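Local atomic coordinates of PKS_KS domain-containing protein (Photorhabdus luminescens subsp. laumondii, PDB entry 6SMO), a protein that probably acts as a beta-ketoacyl synthase that condenses acyl units in fatty acid or polyketide synthesis, and holds a poly-beta-keto chain in its pocket. Residues 69-74 with 229-234; 98-103 with 216-221; 130-135 with 165-170; 136-141 with 222-227; 142-145 with 151-154. All blocks are in the same frame, centred on the assembly; numbering follows the deposited sequence.

Contact 1: residues 69-74 with 229-234; sequences GFKSGA and SFEALG. With LKZ (3,5,7,9,11-pentakis(oxidanylidene)dodecanal), chain H.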
# COMPACT_ATOMS: atom_id res chain seq x y z
N GLY B 69 12.90 -24.47 8.00
CA GLY B 69 13.86 -24.17 9.09
C GLY B 69 13.70 -22.76 9.62
O GLY B 69 14.72 -22.05 9.74
N PHE B 70 12.46 -22.35 9.92
CA PHE B 70 12.11 -21.07 10.59
C PHE B 70 12.13 -21.29 12.11
O PHE B 70 11.73 -22.38 12.57
CB PHE B 70 10.74 -20.56 10.15
CG PHE B 70 10.55 -20.38 8.66
CD1 PHE B 70 11.53 -19.81 7.88
CD2 PHE B 70 9.36 -20.76 8.05
CE1 PHE B 70 11.35 -19.63 6.51
CE2 PHE B 70 9.17 -20.59 6.69
CZ PHE B 70 10.17 -20.02 5.92
N LYS B 71 12.56 -20.28 12.87
CA LYS B 71 12.63 -20.29 14.35
C LYS B 71 11.22 -20.09 14.93
O LYS B 71 11.01 -20.47 16.10
CB LYS B 71 13.60 -19.22 14.85
CG LYS B 71 15.06 -19.46 14.48
CD LYS B 71 15.96 -18.26 14.72
CE LYS B 71 16.32 -18.06 16.17
NZ LYS B 71 17.07 -16.80 16.38
N SER B 72 10.30 -19.51 14.15
CA SER B 72 8.88 -19.27 14.52
C SER B 72 8.12 -20.61 14.57
O SER B 72 8.38 -21.46 13.69
CB SER B 72 8.22 -18.31 13.57
OG SER B 72 6.87 -18.07 13.93
N GLY B 73 7.22 -20.77 15.55
CA GLY B 73 6.36 -21.95 15.71
C GLY B 73 4.95 -21.57 16.16
O GLY B 73 4.32 -22.39 16.85
N ALA B 74 4.48 -20.38 15.77
CA ALA B 74 3.13 -19.85 16.09
C ALA B 74 2.59 -19.05 14.90
O ALA B 74 3.37 -18.28 14.31
CB ALA B 74 3.21 -18.99 17.33
N SER B 229 10.15 -14.09 4.66
CA SER B 229 10.56 -12.68 4.44
C SER B 229 10.73 -11.96 5.78
O SER B 229 11.78 -11.31 5.97
CB SER B 229 9.58 -11.95 3.55
OG SER B 229 8.31 -11.84 4.18
N PHE B 230 9.75 -12.11 6.67
CA PHE B 230 9.77 -11.47 8.02
C PHE B 230 10.76 -12.22 8.90
O PHE B 230 11.51 -11.58 9.65
CB PHE B 230 8.36 -11.43 8.61
CG PHE B 230 7.38 -10.56 7.85
CD1 PHE B 230 7.58 -9.20 7.74
CD2 PHE B 230 6.26 -11.11 7.26
CE1 PHE B 230 6.69 -8.41 7.04
CE2 PHE B 230 5.37 -10.32 6.56
CZ PHE B 230 5.58 -8.97 6.45
N GLU B 231 10.76 -13.54 8.80
CA GLU B 231 11.70 -14.42 9.54
C GLU B 231 13.14 -13.97 9.27
O GLU B 231 13.88 -13.75 10.25
CB GLU B 231 11.49 -15.88 9.12
CG GLU B 231 12.42 -16.85 9.82
CD GLU B 231 12.11 -17.13 11.28
OE1 GLU B 231 10.91 -17.24 11.62
OE2 GLU B 231 13.06 -17.24 12.08
N ALA B 232 13.50 -13.82 7.99
CA ALA B 232 14.84 -13.38 7.51
C ALA B 232 15.15 -11.97 8.03
O ALA B 232 16.31 -11.72 8.39
CB ALA B 232 14.89 -13.44 6.01
N LEU B 233 14.13 -11.11 8.08
CA LEU B 233 14.23 -9.71 8.57
C LEU B 233 14.43 -9.70 10.09
O LEU B 233 15.11 -8.81 10.58
CB LEU B 233 12.91 -9.03 8.18
CG LEU B 233 12.74 -7.58 8.61
CD1 LEU B 233 13.78 -6.69 7.96
CD2 LEU B 233 11.34 -7.10 8.26
N GLY B 234 13.85 -10.68 10.78
CA GLY B 234 13.95 -10.84 12.25
C GLY B 234 12.87 -10.05 12.97
O GLY B 234 13.16 -9.54 14.07
C4 LKZ H . 6.81 -9.71 2.29
C5 LKZ H . 6.39 -8.36 1.77
C6 LKZ H . 4.99 -7.86 2.15
C7 LKZ H . 5.14 -6.70 3.11
C8 LKZ H . 3.90 -5.94 3.59
C10 LKZ H . 4.12 -4.13 8.49
C22 LKZ H . 6.59 -10.72 1.18
C11 LKZ H . 2.88 -4.95 8.72
O19 LKZ H . 2.87 -5.92 9.46
C3 LKZ H . 4.16 -3.97 6.98
O23 LKZ H . 4.25 -2.86 6.47
C2 LKZ H . 3.96 -5.24 6.13
C9 LKZ H . 4.36 -4.97 4.68
O20 LKZ H . 5.10 -4.05 4.39
O21 LKZ H . 6.24 -6.40 3.53
O22 LKZ H . 7.14 -7.73 1.04
O24 LKZ H . 7.49 -11.07 0.43
C23 LKZ H . 5.19 -11.29 1.07
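A bend at chi2 (74°) swings the carboxylate of Glu-231 off helix 224-233 and onto loop 69-74, where it meets the backbone amides of Lys-71 and Ser-72 in succession. The N-H of Lys-71 makes the better of the two bonds, with Lys-71 N 3.2 Å from Glu-231 OE2 and an angle of 155° at the hydrogen, and it comes from above the carboxylate plane. On the other oxygen, Ser-72 N lies 3.5 Å from Glu-231 OE1, a weak bond. One amide per oxygen limits rotation of the carboxylate and ties the loop to the helix. The aliphatic part of the glutamate packs on the ring: Glu-231 CG lies 3.6 Å from Phe-70 CD1, with ring and carboxylate planes only 20° apart. The lysine chain crosses Glu-231 at about a right angle and then leads away, leaving Lys-71 NZ 5.9 Å from Glu-231 OE2, not in contact but possibly a mild electrostatic help. Leu-117 and Ile-122 of the neighbouring chain, a Ketoacyl_synth_N domain-containing protein, pack on Phe-70 and Glu-231. The same helix offers Ser-229 and Phe-230 to the bound pentaketone before Gly-234 closes it in a Schellman motif, so a helix of the polyketide pocket is anchored near its C-terminal end.

Contact 2: residues 98-103 with 216-221; sequences QFALDA and GASEAP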
# COMPACT_ATOMS: atom_id res chain seq x y z
N GLN B 98 -11.11 -15.19 -1.04
CA GLN B 98 -12.16 -15.94 -0.30
C GLN B 98 -12.61 -15.13 0.93
O GLN B 98 -13.83 -14.94 1.09
CB GLN B 98 -11.66 -17.32 0.11
CG GLN B 98 -12.78 -18.27 0.53
CD GLN B 98 -12.32 -19.33 1.49
OE1 GLN B 98 -11.38 -20.08 1.23
NE2 GLN B 98 -12.99 -19.42 2.63
N PHE B 99 -11.66 -14.69 1.77
CA PHE B 99 -11.92 -13.98 3.05
C PHE B 99 -12.64 -12.65 2.77
O PHE B 99 -13.48 -12.25 3.60
CB PHE B 99 -10.62 -13.73 3.82
CG PHE B 99 -9.88 -14.96 4.30
CD1 PHE B 99 -10.54 -16.17 4.49
CD2 PHE B 99 -8.53 -14.89 4.59
CE1 PHE B 99 -9.85 -17.28 4.93
CE2 PHE B 99 -7.84 -16.01 5.04
CZ PHE B 99 -8.50 -17.20 5.21
N ALA B 100 -12.30 -11.99 1.66
CA ALA B 100 -12.90 -10.71 1.22
C ALA B 100 -14.39 -10.91 0.88
O ALA B 100 -15.21 -10.10 1.34
CB ALA B 100 -12.14 -10.15 0.04
N LEU B 101 -14.70 -11.96 0.10
CA LEU B 101 -16.09 -12.30 -0.34
C LEU B 101 -16.94 -12.72 0.87
O LEU B 101 -18.12 -12.35 0.91
CB LEU B 101 -16.04 -13.40 -1.39
CG LEU B 101 -16.19 -12.94 -2.84
CD1 LEU B 101 -14.95 -12.19 -3.30
CD2 LEU B 101 -16.48 -14.11 -3.77
N ASP B 102 -16.35 -13.47 1.81
CA ASP B 102 -17.05 -14.00 3.02
C ASP B 102 -17.39 -12.84 3.96
O ASP B 102 -18.55 -12.76 4.40
CB ASP B 102 -16.20 -15.05 3.74
CG ASP B 102 -16.01 -16.34 2.95
OD1 ASP B 102 -16.84 -16.62 2.07
OD2 ASP B 102 -15.02 -17.05 3.23
N ALA B 103 -16.41 -11.97 4.24
CA ALA B 103 -16.54 -10.80 5.15
C ALA B 103 -17.54 -9.80 4.58
O ALA B 103 -18.36 -9.28 5.36
CB ALA B 103 -15.19 -10.17 5.37
N GLY B 216 -12.46 -1.69 4.20
CA GLY B 216 -11.75 -2.66 5.06
C GLY B 216 -10.46 -3.15 4.41
O GLY B 216 -9.87 -2.39 3.62
N ALA B 217 -10.04 -4.38 4.74
CA ALA B 217 -8.82 -5.03 4.20
C ALA B 217 -8.90 -6.55 4.38
O ALA B 217 -9.51 -7.01 5.36
CB ALA B 217 -7.60 -4.46 4.89
N SER B 218 -8.24 -7.27 3.48
CA SER B 218 -8.12 -8.75 3.48
C SER B 218 -6.64 -9.12 3.33
O SER B 218 -5.98 -8.48 2.56
CB SER B 218 -8.92 -9.35 2.38
OG SER B 218 -8.91 -10.75 2.44
N GLU B 219 -6.16 -10.12 4.09
CA GLU B 219 -4.75 -10.56 4.01
C GLU B 219 -4.64 -12.09 4.15
O GLU B 219 -5.34 -12.62 4.98
CB GLU B 219 -4.00 -9.95 5.19
CG GLU B 219 -2.53 -9.83 4.97
CD GLU B 219 -2.16 -8.86 3.87
OE1 GLU B 219 -1.54 -9.28 2.90
OE2 GLU B 219 -2.53 -7.72 4.01
N ALA B 220 -3.78 -12.73 3.35
CA ALA B 220 -3.53 -14.19 3.43
C ALA B 220 -2.02 -14.45 3.33
O ALA B 220 -1.58 -15.02 2.34
CB ALA B 220 -4.28 -14.92 2.36
N PRO B 221 -1.22 -14.10 4.35
CA PRO B 221 0.23 -14.20 4.29
C PRO B 221 0.88 -15.42 4.94
O PRO B 221 2.00 -15.35 5.27
CB PRO B 221 0.58 -12.97 5.12
CG PRO B 221 -0.40 -13.01 6.24
CD PRO B 221 -1.66 -13.58 5.63
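Phe-99 projects from helix 95-111 onto the end of strand 212-219, its chi1 of -64° carrying the ring past Ser-218 towards the following peptide. Phe-99 CB lies 3.7 Å from Ser-218 OG. Beyond CG, the CD2 corner of Phe-99 approaches Glu-219 O to 3.9 Å, and that carbonyl oxygen sits in the ring plane at the edge, where the slightly positive aromatic hydrogens point. Val-78, Glu-262 and Cys-264 also touch the Phe-99 side chain. One residue on, Ala-100 meets the strand through its methyl group, with Ala-100 CB 4.1 Å from Ser-218 CB. The serine hydroxyl bonds to the backbone oxygen of Tyr-96, one turn before Ala-100 in the same helix, so this buried polar atom is satisfied. Small side chains at Ala-100 and Ser-218 let the axes of helix segment 98-103 and strand segment 216-219 come within 7.9 Å, running at 142° to each other. The side chain of Glu-219 departs on the opposite course and accepts the backbone N-H groups of Ala-130 and Ile-131, while Ala-217 and Glu-219 touch helix 372-388. A strand of the mixed sheet lying between helix 95-111 and helix 372-388 in this way is characteristic of the layered alpha-beta-alpha-beta-alpha architecture of the thiolase fold.

Contact 3: residues 130-135 with 165-170; sequences AIADAA and FDFSSA. With LKZ (3,5,7,9,11-pentakis(oxidanylidene)dodecanal), chain H.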
# COMPACT_ATOMS: atom_id res chain seq x y z
N ALA B 130 -1.76 -5.80 1.84
CA ALA B 130 -0.31 -5.53 1.85
C ALA B 130 0.38 -6.38 0.77
O ALA B 130 1.22 -5.81 0.07
CB ALA B 130 0.23 -5.81 3.23
N ILE B 131 0.01 -7.66 0.63
CA ILE B 131 0.68 -8.56 -0.37
C ILE B 131 -0.33 -9.21 -1.32
O ILE B 131 0.11 -9.96 -2.18
CB ILE B 131 1.53 -9.64 0.32
CG1 ILE B 131 0.69 -10.87 0.66
CG2 ILE B 131 2.24 -9.11 1.54
CD1 ILE B 131 1.19 -11.64 1.85
N ALA B 132 -1.62 -8.97 -1.13
CA ALA B 132 -2.71 -9.55 -1.96
C ALA B 132 -2.55 -11.08 -2.03
O ALA B 132 -2.34 -11.68 -0.96
CB ALA B 132 -2.70 -8.90 -3.32
N ASP B 133 -2.63 -11.67 -3.23
CA ASP B 133 -2.55 -13.14 -3.44
C ASP B 133 -1.10 -13.54 -3.73
O ASP B 133 -0.84 -14.12 -4.80
CB ASP B 133 -3.51 -13.58 -4.56
CG ASP B 133 -3.71 -15.08 -4.66
OD1 ASP B 133 -3.76 -15.74 -3.60
OD2 ASP B 133 -3.80 -15.59 -5.79
N ALA B 134 -0.19 -13.25 -2.79
CA ALA B 134 1.25 -13.59 -2.87
C ALA B 134 1.43 -15.12 -2.84
O ALA B 134 2.36 -15.61 -3.52
CB ALA B 134 2.01 -12.93 -1.74
N ALA B 135 0.58 -15.82 -2.09
CA ALA B 135 0.55 -17.30 -1.99
C ALA B 135 0.37 -17.90 -3.39
O ALA B 135 1.14 -18.81 -3.75
CB ALA B 135 -0.54 -17.74 -1.06
N PHE B 165 -1.76 -12.35 -9.79
CA PHE B 165 -0.92 -11.12 -9.84
C PHE B 165 -1.79 -9.86 -9.71
O PHE B 165 -1.23 -8.78 -9.46
CB PHE B 165 -0.07 -11.10 -11.11
CG PHE B 165 1.04 -12.12 -11.12
CD1 PHE B 165 0.81 -13.43 -11.51
CD2 PHE B 165 2.32 -11.76 -10.73
CE1 PHE B 165 1.84 -14.36 -11.51
CE2 PHE B 165 3.35 -12.70 -10.73
CZ PHE B 165 3.10 -13.99 -11.12
N ASP B 166 -3.11 -9.99 -9.89
CA ASP B 166 -4.10 -8.89 -9.70
C ASP B 166 -4.21 -8.57 -8.21
O ASP B 166 -4.70 -9.44 -7.46
CB ASP B 166 -5.46 -9.25 -10.32
CG ASP B 166 -6.52 -8.18 -10.17
OD1 ASP B 166 -6.17 -7.04 -9.82
OD2 ASP B 166 -7.70 -8.49 -10.43
N PHE B 167 -3.76 -7.38 -7.81
CA PHE B 167 -3.76 -6.89 -6.40
C PHE B 167 -5.19 -6.55 -5.96
O PHE B 167 -5.51 -6.80 -4.78
CB PHE B 167 -2.84 -5.67 -6.25
CG PHE B 167 -1.67 -5.87 -5.32
CD1 PHE B 167 -0.54 -6.57 -5.74
CD2 PHE B 167 -1.68 -5.34 -4.04
CE1 PHE B 167 0.54 -6.74 -4.88
CE2 PHE B 167 -0.60 -5.52 -3.19
CZ PHE B 167 0.51 -6.22 -3.61
N SER B 168 -6.00 -6.00 -6.86
CA SER B 168 -7.39 -5.54 -6.59
C SER B 168 -8.41 -6.60 -7.04
O SER B 168 -9.45 -6.21 -7.63
CB SER B 168 -7.65 -4.21 -7.25
OG SER B 168 -7.49 -4.30 -8.66
N SER B 169 -8.14 -7.88 -6.78
CA SER B 169 -9.07 -9.01 -7.02
C SER B 169 -10.25 -8.91 -6.05
O SER B 169 -11.40 -9.09 -6.49
CB SER B 169 -8.37 -10.34 -6.89
OG SER B 169 -7.38 -10.50 -7.90
N ALA B 170 -9.95 -8.63 -4.78
CA ALA B 170 -10.92 -8.51 -3.66
C ALA B 170 -11.88 -7.34 -3.91
O ALA B 170 -13.10 -7.53 -3.74
CB ALA B 170 -10.18 -8.36 -2.35
C4 LKZ H . 6.81 -9.71 2.29
C5 LKZ H . 6.39 -8.36 1.77
C6 LKZ H . 4.99 -7.86 2.15
C7 LKZ H . 5.14 -6.70 3.11
C8 LKZ H . 3.90 -5.94 3.59
C10 LKZ H . 4.12 -4.13 8.49
C22 LKZ H . 6.59 -10.72 1.18
C11 LKZ H . 2.88 -4.95 8.72
O19 LKZ H . 2.87 -5.92 9.46
C3 LKZ H . 4.16 -3.97 6.98
O23 LKZ H . 4.25 -2.86 6.47
C2 LKZ H . 3.96 -5.24 6.13
C9 LKZ H . 4.36 -4.97 4.68
O20 LKZ H . 5.10 -4.05 4.39
O21 LKZ H . 6.24 -6.40 3.53
O22 LKZ H . 7.14 -7.73 1.04
O24 LKZ H . 7.49 -11.07 0.43
C23 LKZ H . 5.19 -11.29 1.07
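Ala-132 and Phe-167 form the tight part of this contact. The methyl carbon Ala-132 CB stands 3.7 Å from the centroid of the Phe-167 ring and only 11° off the ring normal, a CH-pi contact squarely over one face. The backbone before it follows the rim: Ala-130 O lies in the ring plane at the edge, 3.7 Å from Phe-167 CE2, and the carbonyl carbon of Ile-131 approaches CZ obliquely. The positive phi of Ala-132 (53°) belongs to the turn that presents its methyl to the ring while Ala-130 and Ile-131 point away, towards the bound pentaketone; Ala-130 CB is 3.7 Å from C8 of the ligand. The looser side, where Asp-166 and Ser-169 are partly exposed, is polar. There Ser-169 OG donates to Asp-166 O (2.9 Å), and Ser-168 OG to the syn lone pair of Asp-166 OD1 (3.3 Å); Asp-166 and Ser-168 also bond Ser-158 of the neighbouring chain, a Ketoacyl_synth_N domain-containing protein. Across this interface only dispersion and weakly polar aromatic contacts act. Because Glu-219 and Thr-129 already bond the backbone N-H groups of residues 130-132, the aromatic contact adds fit of shape to a loop fixed from elsewhere.

Contact 4: residues 136-141 with 222-227; sequences GMEECL and LCPLSI. With LKZ (3,5,7,9,11-pentakis(oxidanylidene)dodecanal), chain H.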
# COMPACT_ATOMS: atom_id res chain seq x y z
N GLY B 136 -0.61 -17.39 -4.15
CA GLY B 136 -0.91 -17.80 -5.53
C GLY B 136 0.23 -17.48 -6.48
O GLY B 136 0.48 -18.30 -7.39
N MET B 137 0.88 -16.33 -6.29
CA MET B 137 2.04 -15.86 -7.11
C MET B 137 3.25 -16.76 -6.84
O MET B 137 3.94 -17.13 -7.81
CB MET B 137 2.39 -14.41 -6.80
CG MET B 137 1.36 -13.41 -7.29
SD MET B 137 1.92 -11.69 -7.21
CE MET B 137 1.49 -11.27 -5.52
N GLU B 138 3.51 -17.08 -5.57
CA GLU B 138 4.63 -17.95 -5.12
C GLU B 138 4.43 -19.36 -5.67
O GLU B 138 5.40 -19.92 -6.23
CB GLU B 138 4.71 -17.97 -3.59
CG GLU B 138 5.85 -18.81 -3.03
CD GLU B 138 5.68 -19.24 -1.59
OE1 GLU B 138 6.69 -19.34 -0.88
OE2 GLU B 138 4.52 -19.50 -1.19
N GLU B 139 3.23 -19.92 -5.51
CA GLU B 139 2.85 -21.29 -5.95
C GLU B 139 3.00 -21.40 -7.47
O GLU B 139 3.49 -22.45 -7.94
CB GLU B 139 1.42 -21.61 -5.50
CG GLU B 139 0.98 -23.03 -5.78
CD GLU B 139 0.48 -23.30 -7.19
OE1 GLU B 139 -0.08 -22.37 -7.81
OE2 GLU B 139 0.66 -24.44 -7.67
N CYS B 140 2.59 -20.36 -8.21
CA CYS B 140 2.70 -20.26 -9.69
C CYS B 140 4.17 -20.31 -10.11
O CYS B 140 4.49 -21.07 -11.05
CB CYS B 140 2.06 -18.97 -10.20
SG CYS B 140 2.33 -18.68 -11.97
N LEU B 141 5.03 -19.53 -9.44
CA LEU B 141 6.48 -19.38 -9.75
C LEU B 141 7.21 -20.72 -9.59
O LEU B 141 8.05 -21.03 -10.45
CB LEU B 141 7.07 -18.31 -8.82
CG LEU B 141 8.59 -18.15 -8.84
CD1 LEU B 141 9.10 -17.77 -10.23
CD2 LEU B 141 9.04 -17.13 -7.81
N LEU B 222 0.10 -16.46 5.19
CA LEU B 222 0.64 -17.68 5.80
C LEU B 222 1.14 -18.61 4.72
O LEU B 222 0.63 -19.70 4.60
CB LEU B 222 -0.44 -18.31 6.66
CG LEU B 222 -0.96 -17.40 7.76
CD1 LEU B 222 -1.78 -18.18 8.76
CD2 LEU B 222 0.19 -16.69 8.45
N CYS B 223 2.12 -18.15 3.97
CA CYS B 223 2.83 -18.89 2.91
C CYS B 223 4.32 -18.78 3.22
O CYS B 223 4.72 -17.87 3.92
CB CYS B 223 2.52 -18.36 1.52
SG CYS B 223 2.74 -16.58 1.30
N PRO B 224 5.16 -19.70 2.73
CA PRO B 224 6.58 -19.68 3.06
C PRO B 224 7.32 -18.38 2.72
O PRO B 224 8.15 -17.96 3.51
CB PRO B 224 7.17 -20.83 2.23
CG PRO B 224 5.99 -21.76 1.99
CD PRO B 224 4.80 -20.83 1.87
N LEU B 225 7.02 -17.79 1.56
CA LEU B 225 7.65 -16.53 1.06
C LEU B 225 7.39 -15.40 2.06
O LEU B 225 8.38 -14.79 2.52
CB LEU B 225 7.11 -16.22 -0.35
CG LEU B 225 6.95 -14.76 -0.76
CD1 LEU B 225 8.26 -13.98 -0.64
CD2 LEU B 225 6.43 -14.67 -2.18
N SER B 226 6.12 -15.17 2.42
CA SER B 226 5.68 -14.09 3.35
C SER B 226 6.28 -14.31 4.75
O SER B 226 6.85 -13.35 5.29
CB SER B 226 4.18 -14.00 3.40
OG SER B 226 3.75 -13.03 4.34
N ILE B 227 6.15 -15.52 5.30
CA ILE B 227 6.64 -15.88 6.66
C ILE B 227 8.18 -15.83 6.66
O ILE B 227 8.74 -15.28 7.63
CB ILE B 227 6.10 -17.25 7.12
CG1 ILE B 227 4.57 -17.24 7.22
CG2 ILE B 227 6.74 -17.68 8.44
CD1 ILE B 227 3.96 -18.53 7.71
C4 LKZ H . 6.81 -9.71 2.29
C5 LKZ H . 6.39 -8.36 1.77
C6 LKZ H . 4.99 -7.86 2.15
C7 LKZ H . 5.14 -6.70 3.11
C8 LKZ H . 3.90 -5.94 3.59
C10 LKZ H . 4.12 -4.13 8.49
C22 LKZ H . 6.59 -10.72 1.18
C11 LKZ H . 2.88 -4.95 8.72
O19 LKZ H . 2.87 -5.92 9.46
C3 LKZ H . 4.16 -3.97 6.98
O23 LKZ H . 4.25 -2.86 6.47
C2 LKZ H . 3.96 -5.24 6.13
C9 LKZ H . 4.36 -4.97 4.68
O20 LKZ H . 5.10 -4.05 4.39
O21 LKZ H . 6.24 -6.40 3.53
O22 LKZ H . 7.14 -7.73 1.04
O24 LKZ H . 7.49 -11.07 0.43
C23 LKZ H . 5.19 -11.29 1.07
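The first turn of helix 224-233, which lines the polyketide pocket, receives an acidic side chain from helix 134-144. Glu-138 extends from the latter with CG trans to its backbone N (chi1 -179°), and the nearly straight chain carries the carboxylate to the other helix. Glu-138 OE1 stands 2.9 Å from Leu-225 N, but the angle of 126° at the hydrogen makes the bond weak. The stronger partner of that oxygen is His-118 NE2 of the neighbouring chain, a Ketoacyl_synth_N domain-containing protein, so OE1 joins a helix start to the second subunit. Glu-138 OE2 turns instead to carbon, lying 3.3 Å from Pro-224 CD and 3.6 Å from Cys-223 CB at the N-cap position. Pro-224 brings no N-H, which leaves the amide of Leu-225 as the donor that meets the glutamate here; the positive end of the helix dipole and His-118 would both be expected to favour a charged carboxylate. The side chains of Glu-138 and Leu-225 run antiparallel alongside each other, bringing Leu-225 CD2 to 4.0 Å from Glu-138 CB. The other methyl of the leucine, CD1, faces O24 of the bound pentaketone, and Ser-226 CA lies 3.6 Å from the ligand atom C23. The acid thus meets the start of the helix whose Leu-225 and Ser-226 line the pocket for the polyketide-like ligand, at the interface with the partner chain.

Contact 5: residues 142-145 with 151-154; sequences LRIT and NIHP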
# COMPACT_ATOMS: atom_id res chain seq x y z
N LEU B 142 6.91 -21.46 -8.52
CA LEU B 142 7.60 -22.73 -8.17
C LEU B 142 7.09 -23.88 -9.04
O LEU B 142 7.88 -24.81 -9.32
CB LEU B 142 7.39 -23.03 -6.68
CG LEU B 142 8.14 -22.10 -5.72
CD1 LEU B 142 7.59 -22.21 -4.31
CD2 LEU B 142 9.63 -22.40 -5.74
N ARG B 143 5.82 -23.83 -9.46
CA ARG B 143 5.18 -24.82 -10.36
C ARG B 143 5.85 -24.76 -11.74
O ARG B 143 6.20 -25.84 -12.27
CB ARG B 143 3.68 -24.55 -10.46
CG ARG B 143 2.90 -25.58 -11.27
CD ARG B 143 1.75 -24.94 -12.03
NE ARG B 143 0.88 -24.15 -11.16
CZ ARG B 143 -0.04 -23.29 -11.58
NH1 ARG B 143 -0.78 -22.63 -10.70
NH2 ARG B 143 -0.23 -23.09 -12.87
N ILE B 144 6.00 -23.56 -12.30
CA ILE B 144 6.52 -23.32 -13.69
C ILE B 144 8.03 -23.58 -13.74
O ILE B 144 8.53 -23.83 -14.86
CB ILE B 144 6.16 -21.91 -14.20
CG1 ILE B 144 6.77 -20.79 -13.34
CG2 ILE B 144 4.65 -21.77 -14.34
CD1 ILE B 144 6.42 -19.39 -13.80
N THR B 145 8.73 -23.53 -12.60
CA THR B 145 10.20 -23.77 -12.49
C THR B 145 10.48 -25.17 -11.91
O THR B 145 11.67 -25.50 -11.75
CB THR B 145 10.87 -22.68 -11.64
OG1 THR B 145 10.20 -22.61 -10.38
CG2 THR B 145 10.86 -21.33 -12.30
N ASN B 151 14.89 -23.17 -14.83
CA ASN B 151 14.37 -21.89 -15.37
C ASN B 151 12.85 -22.00 -15.56
O ASN B 151 12.32 -23.11 -15.38
CB ASN B 151 15.06 -21.51 -16.69
CG ASN B 151 16.50 -21.10 -16.51
OD1 ASN B 151 17.12 -21.38 -15.49
ND2 ASN B 151 17.06 -20.42 -17.51
N ILE B 152 12.19 -20.89 -15.90
CA ILE B 152 10.71 -20.82 -16.09
C ILE B 152 10.34 -21.50 -17.41
O ILE B 152 10.92 -21.12 -18.45
CB ILE B 152 10.22 -19.36 -16.03
CG1 ILE B 152 10.28 -18.81 -14.60
CG2 ILE B 152 8.82 -19.22 -16.62
CD1 ILE B 152 10.28 -17.31 -14.51
N HIS B 153 9.42 -22.46 -17.36
CA HIS B 153 8.81 -23.15 -18.53
C HIS B 153 7.60 -22.34 -19.00
O HIS B 153 6.60 -22.26 -18.28
CB HIS B 153 8.41 -24.59 -18.16
CG HIS B 153 9.56 -25.52 -17.97
ND1 HIS B 153 9.53 -26.82 -18.43
CD2 HIS B 153 10.76 -25.35 -17.38
CE1 HIS B 153 10.67 -27.41 -18.13
NE2 HIS B 153 11.44 -26.53 -17.48
N PRO B 154 7.63 -21.72 -20.20
CA PRO B 154 6.50 -20.93 -20.69
C PRO B 154 5.19 -21.73 -20.83
O PRO B 154 4.14 -21.16 -20.56
CB PRO B 154 6.95 -20.44 -22.07
CG PRO B 154 8.46 -20.53 -22.03
CD PRO B 154 8.76 -21.72 -21.15
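This is a short-range, partly buried contact in which the chain, having left helix 134-144, folds back on that helix's C-terminal end, far out from the centre of the subunit. One backbone hydrogen bond and a small aliphatic cluster, led by Ile-144, Thr-145 and Ile-152, hold the returning segment 151-154. The bond runs from His-153 N to Ile-144 O over 3.0 Å and is nearly straight, 164° at the hydrogen, although the donor sits 38° above the carbonyl plane. His-153 CB is 3.4 Å from the same Ile-144 O, so the histidine side chain starts out close beside the acceptor. Next to this bond the side chains of Ile-144 and Ile-152 run parallel, with Ile-144 CD1 3.7 Å from Ile-152 CG2. Thr-145 completes the cluster with its methyl: Thr-145 CG2 passes Ile-152 at a slant and comes to 3.5 Å from Ile-152 CG1. With chi1 at 54°, CG2 is directed to the isoleucine and OG1 back to the helix, where it bonds Leu-141 O. Backbone meets backbone as well, Thr-145 CA being 3.6 Å from Asn-151 O. Residues of the neighbouring chain, a Ketoacyl_synth_N domain-containing protein, pack on the cluster: Leu-193 on Ile-144, Asn-196 on Ile-152 and Lys-115 on Thr-145. Within its own chain, the contact closes the short loop 146-150 beyond helix 134-144, well away from the mixed sheet, and starts the long loop that returns inward to helix 169-178.

All five contacts lie in the N-terminal ketosynthase family region. Contact 2, at the inner end, joins helix 95-111 to strand 212-219; contact 3 lies about 10 Å from it, centre to centre, and is tied to it by Glu-219. Helix 134-144 then runs outward through contacts 3, 4 and 5, with contact 5 about 28 Å from contact 2 between centres. Contacts 1 and 4 share helix 224-233, their centres about 14 Å apart. Along the chain contact 1 encloses the other four, and contact 4 crosses contacts 2 and 3. Contacts 1, 3 and 4 all touch the pentaketone, so the loops and helices around the bound ligand are interlocked with the sheet and the second subunit.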